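Xylose isomerase domain protein TIM barrel (Planctomyces limnophilus, PDB 3TVA) binds a magnesium ion in a xylose isomerase-like TIM barrel and is probably an isomerase, although its substrate and reaction are not established. Local coordinates at residues V89-L94 with S99-M104; N187-G192 with G236-E241. All coordinates share one frame; numbering follows the deposited sequence.

Contact 1 of 2, residues V89-L94 with S99-M104; sequences VGLVPL and SRVAEM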
loop_
_atom_site.group_PDB
_atom_site.type_symbol
_atom_site.label_atom_id
_atom_site.label_comp_id
_atom_site.label_asym_id
_atom_site.label_seq_id
_atom_site.Cartn_x
_atom_site.Cartn_y
_atom_site.Cartn_z
ATOM N N VAL A 89 -1.244 -2.773 15.034
ATOM C CA VAL A 89 -1.040 -2.106 13.748
ATOM C C VAL A 89 -2.221 -1.220 13.403
ATOM O O VAL A 89 -3.370 -1.588 13.647
ATOM C CB VAL A 89 -0.752 -3.144 12.611
ATOM C CG1 VAL A 89 -0.947 -2.542 11.213
ATOM C CG2 VAL A 89 0.663 -3.714 12.757
ATOM N N GLY A 90 -1.932 -0.041 12.863
ATOM C CA GLY A 90 -2.960 0.814 12.284
ATOM C C GLY A 90 -3.613 1.770 13.266
ATOM O O GLY A 90 -3.067 2.049 14.335
ATOM N N LEU A 91 -4.788 2.272 12.898
ATOM C CA LEU A 91 -5.534 3.219 13.726
ATOM C C LEU A 91 -6.409 2.479 14.714
ATOM O O LEU A 91 -6.918 3.058 15.672
ATOM C CB LEU A 91 -6.415 4.116 12.849
ATOM C CG LEU A 91 -5.692 4.932 11.775
ATOM C CD1 LEU A 91 -6.672 5.901 11.110
ATOM C CD2 LEU A 91 -4.496 5.693 12.384
ATOM N N VAL A 92 -6.570 1.184 14.491
ATOM C CA VAL A 92 -7.488 0.386 15.311
ATOM C C VAL A 92 -7.126 0.274 16.815
ATOM O O VAL A 92 -7.990 0.499 17.670
ATOM C CB VAL A 92 -7.773 -1.000 14.645
ATOM C CG1 VAL A 92 -8.393 -1.978 15.640
ATOM C CG2 VAL A 92 -8.672 -0.818 13.426
ATOM N N PRO A 93 -5.855 -0.054 17.154
ATOM C CA PRO A 93 -5.505 -0.124 18.586
ATOM C C PRO A 93 -5.777 1.187 19.334
ATOM O O PRO A 93 -5.452 2.274 18.847
ATOM C CB PRO A 93 -3.996 -0.431 18.572
ATOM C CG PRO A 93 -3.796 -1.177 17.264
ATOM C CD PRO A 93 -4.729 -0.463 16.294
ATOM N N LEU A 94 -6.360 1.074 20.522
ATOM C CA LEU A 94 -6.888 2.245 21.207
ATOM C C LEU A 94 -5.815 3.134 21.817
ATOM O O LEU A 94 -5.940 4.354 21.802
ATOM C CB LEU A 94 -7.903 1.815 22.263
ATOM C CG LEU A 94 -9.169 1.200 21.656
ATOM C CD1 LEU A 94 -10.061 0.614 22.748
ATOM C CD2 LEU A 94 -9.911 2.263 20.864
ATOM N N SER A 99 -2.535 9.325 18.575
ATOM C CA SER A 99 -1.200 9.650 18.079
ATOM C C SER A 99 -1.034 9.311 16.596
ATOM O O SER A 99 -0.390 10.047 15.847
ATOM C CB SER A 99 -0.129 8.927 18.898
ATOM O OG SER A 99 1.163 9.239 18.404
ATOM N N ARG A 100 -1.613 8.199 16.166
ATOM C CA ARG A 100 -1.465 7.790 14.776
ATOM C C ARG A 100 -2.369 8.580 13.844
ATOM O O ARG A 100 -2.005 8.856 12.701
ATOM C CB ARG A 100 -1.654 6.277 14.644
ATOM C CG ARG A 100 -0.536 5.523 15.367
ATOM C CD ARG A 100 -0.688 4.012 15.264
ATOM N NE ARG A 100 0.368 3.322 16.002
ATOM C CZ ARG A 100 0.395 2.007 16.198
ATOM N NH1 ARG A 100 -0.590 1.245 15.716
ATOM N NH2 ARG A 100 1.391 1.454 16.878
ATOM N N VAL A 101 -3.545 8.954 14.334
ATOM C CA VAL A 101 -4.410 9.853 13.585
ATOM C C VAL A 101 -3.693 11.188 13.331
ATOM O O VAL A 101 -3.678 11.685 12.195
ATOM C CB VAL A 101 -5.745 10.080 14.327
ATOM C CG1 VAL A 101 -6.567 11.219 13.685
ATOM C CG2 VAL A 101 -6.537 8.792 14.346
ATOM N N ALA A 102 -3.103 11.764 14.383
ATOM C CA ALA A 102 -2.350 13.016 14.257
ATOM C C ALA A 102 -1.133 12.858 13.327
ATOM O O ALA A 102 -0.820 13.747 12.531
ATOM C CB ALA A 102 -1.905 13.550 15.655
ATOM N N GLU A 103 -0.460 11.720 13.417
ATOM C CA GLU A 103 0.635 11.430 12.499
ATOM C C GLU A 103 0.173 11.342 11.046
ATOM O O GLU A 103 0.868 11.835 10.158
ATOM C CB GLU A 103 1.358 10.140 12.873
ATOM C CG GLU A 103 2.395 10.303 13.938
ATOM C CD GLU A 103 3.459 9.225 13.847
ATOM O OE1 GLU A 103 3.477 8.342 14.730
ATOM O OE2 GLU A 103 4.267 9.253 12.887
HETATM N N MSE A 104 -0.976 10.714 10.791
HETATM C CA MSE A 104 -1.479 10.598 9.407
HETATM C C MSE A 104 -1.801 11.986 8.856
HETATM O O MSE A 104 -1.626 12.259 7.661
HETATM C CB MSE A 104 -2.742 9.717 9.317
HETATM C CG MSE A 104 -2.494 8.228 9.173
HETATM SE SE MSE A 104 -1.328 7.746 7.673
HETATM C CE MSE A 104 -2.348 8.440 6.220
#
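In this TIM barrel, the loop between helices 82-88 and 97-114 is fastened to the second helix by Arg100, whose guanidinium reaches back to the carbonyl of Gly90. The bond from Arg100 NH1 to Gly90 O is 2.9 Å long and nearly straight (165° at the hydrogen). It arrives in the carbonyl plane on a lone pair, while the oxygen lies almost in the guanidinium plane. The chain of Arg100 runs extended from CG to NE (chi2 180°, chi3 -178°), carrying the guanidinium out to the loop, and on the way Arg100 CD passes 3.2 Å from Gly90 O. Pro93 CG approaches Arg100 NH1 obliquely, at 4.3 Å. Helix 97-114 links the loop to strand 118-121, and Leu91 packs on helix and strand alike: its side chain touches Leu121 of the strand, while Leu91 CD2 rests 3.7 Å from Arg100 CB and 4.2 Å from Val101 CG2. Leu91 and Arg100 run past each other in opposite directions. The same NH1 also binds Thr88 O, and NH2 binds Asp75 O, so one buried guanidinium ties three backbone carbonyls together. A leucine in place of Arg100 would probably leave those carbonyls without their donor and let the loop shift against the helix.

Contact 2 of 2, residues N187-G192 with G236-E241; sequences NMILYG and GDVGME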
loop_
_atom_site.group_PDB
_atom_site.type_symbol
_atom_site.label_atom_id
_atom_site.label_comp_id
_atom_site.label_asym_id
_atom_site.label_seq_id
_atom_site.Cartn_x
_atom_site.Cartn_y
_atom_site.Cartn_z
ATOM N N ASN A 187 -0.966 -9.688 0.189
ATOM C CA ASN A 187 -1.417 -9.549 1.577
ATOM C C ASN A 187 -2.526 -10.530 1.939
ATOM O O ASN A 187 -2.536 -11.086 3.028
ATOM C CB ASN A 187 -1.854 -8.109 1.906
ATOM C CG ASN A 187 -0.671 -7.133 1.953
ATOM O OD1 ASN A 187 0.488 -7.543 1.881
ATOM N ND2 ASN A 187 -0.966 -5.842 2.098
HETATM N N MSE A 188 -3.457 -10.756 1.022
HETATM C CA MSE A 188 -4.552 -11.667 1.330
HETATM C C MSE A 188 -4.111 -13.117 1.399
HETATM O O MSE A 188 -4.730 -13.928 2.086
HETATM C CB MSE A 188 -5.674 -11.505 0.333
HETATM C CG MSE A 188 -6.346 -10.163 0.451
HETATM SE SE MSE A 188 -7.942 -10.277 -0.611
HETATM C CE MSE A 188 -9.016 -11.441 0.550
ATOM N N ILE A 189 -3.037 -13.440 0.688
ATOM C CA ILE A 189 -2.434 -14.753 0.815
ATOM C C ILE A 189 -1.654 -14.865 2.118
ATOM O O ILE A 189 -1.686 -15.900 2.786
ATOM C CB ILE A 189 -1.547 -15.064 -0.397
ATOM C CG1 ILE A 189 -2.422 -15.135 -1.651
ATOM C CG2 ILE A 189 -0.794 -16.358 -0.184
ATOM C CD1 ILE A 189 -1.672 -15.466 -2.920
ATOM N N LEU A 190 -0.961 -13.791 2.483
ATOM C CA LEU A 190 -0.175 -13.781 3.712
ATOM C C LEU A 190 -1.086 -13.948 4.932
ATOM O O LEU A 190 -0.817 -14.781 5.801
ATOM C CB LEU A 190 0.669 -12.504 3.798
ATOM C CG LEU A 190 1.809 -12.410 2.777
ATOM C CD1 LEU A 190 2.423 -11.011 2.772
ATOM C CD2 LEU A 190 2.892 -13.465 3.069
ATOM N N TYR A 191 -2.183 -13.194 4.974
ATOM C CA TYR A 191 -3.179 -13.363 6.033
ATOM C C TYR A 191 -3.996 -14.646 5.917
ATOM O O TYR A 191 -4.652 -15.052 6.872
ATOM C CB TYR A 191 -4.130 -12.168 6.075
ATOM C CG TYR A 191 -3.493 -10.905 6.595
ATOM C CD1 TYR A 191 -3.226 -10.742 7.946
ATOM C CD2 TYR A 191 -3.168 -9.871 5.735
ATOM C CE1 TYR A 191 -2.637 -9.573 8.420
ATOM C CE2 TYR A 191 -2.577 -8.714 6.192
ATOM C CZ TYR A 191 -2.318 -8.566 7.533
ATOM O OH TYR A 191 -1.732 -7.402 7.968
ATOM N N GLY A 192 -3.972 -15.276 4.746
ATOM C CA GLY A 192 -4.710 -16.517 4.531
ATOM C C GLY A 192 -6.226 -16.338 4.456
ATOM O O GLY A 192 -6.992 -17.259 4.714
ATOM N N GLY A 236 5.264 -17.047 -6.660
ATOM C CA GLY A 236 4.289 -17.390 -5.637
ATOM C C GLY A 236 2.935 -17.853 -6.145
ATOM O O GLY A 236 2.829 -18.372 -7.250
ATOM N N ASP A 237 1.910 -17.692 -5.307
ATOM C CA ASP A 237 0.549 -18.146 -5.608
ATOM C C ASP A 237 -0.429 -17.085 -6.135
ATOM O O ASP A 237 -1.600 -17.390 -6.348
ATOM C CB ASP A 237 -0.057 -18.837 -4.383
ATOM C CG ASP A 237 0.698 -20.095 -4.001
ATOM O OD1 ASP A 237 1.222 -20.766 -4.916
ATOM O OD2 ASP A 237 0.777 -20.406 -2.792
ATOM N N VAL A 238 0.022 -15.843 -6.301
ATOM C CA VAL A 238 -0.873 -14.812 -6.810
ATOM C C VAL A 238 -1.330 -15.080 -8.253
ATOM O O VAL A 238 -2.514 -14.931 -8.533
ATOM C CB VAL A 238 -0.307 -13.369 -6.684
ATOM C CG1 VAL A 238 -1.209 -12.378 -7.435
ATOM C CG2 VAL A 238 -0.193 -12.966 -5.231
ATOM N N GLY A 239 -0.477 -15.603 -9.134
ATOM C CA GLY A 239 -0.841 -15.539 -10.551
ATOM C C GLY A 239 -0.705 -14.168 -11.211
ATOM O O GLY A 239 -1.709 -13.484 -11.456
HETATM N N MSE A 240 0.536 -13.710 -11.377
HETATM C CA MSE A 240 0.804 -12.376 -11.917
HETATM C C MSE A 240 0.062 -12.074 -13.223
HETATM O O MSE A 240 -0.480 -10.983 -13.396
HETATM C CB MSE A 240 2.308 -12.152 -12.084
HETATM C CG MSE A 240 2.766 -10.702 -11.868
HETATM SE SE MSE A 240 2.107 -9.793 -10.237
HETATM C CE MSE A 240 2.300 -11.230 -8.921
ATOM N N GLU A 241 0.029 -13.034 -14.138
ATOM C CA GLU A 241 -0.715 -12.837 -15.377
ATOM C C GLU A 241 -2.222 -12.741 -15.106
ATOM O O GLU A 241 -2.912 -11.891 -15.679
ATOM C CB GLU A 241 -0.391 -13.919 -16.428
ATOM C CG GLU A 241 -1.131 -13.685 -17.716
ATOM C CD GLU A 241 -0.399 -14.210 -18.935
ATOM O OE1 GLU A 241 -0.783 -13.805 -20.058
ATOM O OE2 GLU A 241 0.546 -15.021 -18.777
#
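Ile189 of helix 185-190 meets Val238 and Asp237, in the loop leading into helix 240-249, through its CD1 methyl. Ile189 CD1 lies 3.7 Å from Val238 CG2 and also rests against the backbone of the loop, 3.8 Å from Asp237 C and 3.8 Å from Val238 N. Asp237 adds its CB, 4.0 Å from Ile189 CD1. With CG1 anti to the carbonyl carbon (chi1 -64°) and CD1 carrying the chain straight on (chi2 -179°), Ile189 reaches out at full length toward the other backbone; the nearest CA atoms, those of Ile189 and Val238, are 7.8 Å apart. The next shell fixes both partners. Pro196, Ala215 and Trp217 pack round Ile189. On the loop side, Val238 N is hydrogen-bonded to Asp214 OD1, and Asp237 OD2 accepts from Trp217 N, so the carboxylate is engaged away from the methyl. Behind Ile189 the helix ends in a Schellman motif with Gly192, at positive phi, as its C-prime residue; Gly239, also at positive phi, is the N-cap of helix 240-249. Farther in, Asp184, a magnesium ligand just before helix 185-190, accepts from Asn187 N. The contact itself is apolar, one methyl against another, a peptide and the CB of Asp237, so it supplies close packing without directional bonds; the orientation of the loop probably rests largely on the polar groups that hold Asp237 and Val238.

Most of the residues that touch are buried in both contacts, and both lie in connections outside the barrel strands, yet they join different elements. Contact 1 is local, folding a loop onto the helix that follows it, whereas contact 2 brings together segments 44 residues apart, from different connections of the barrel. Their chemistry differs accordingly: 89-94 with 99-104 combines a charged donor and backbone oxygen with aliphatic packing and buries about 230 Å², while 187-192 with 236-241 is apolar, buries about 110 Å² and has an exposed aspartate at its margin. The nearest atoms of the two are about 6 Å apart without touching; the side chain of Val89 lies about 12 Å and that of Val238 about 11 Å from the magnesium ion.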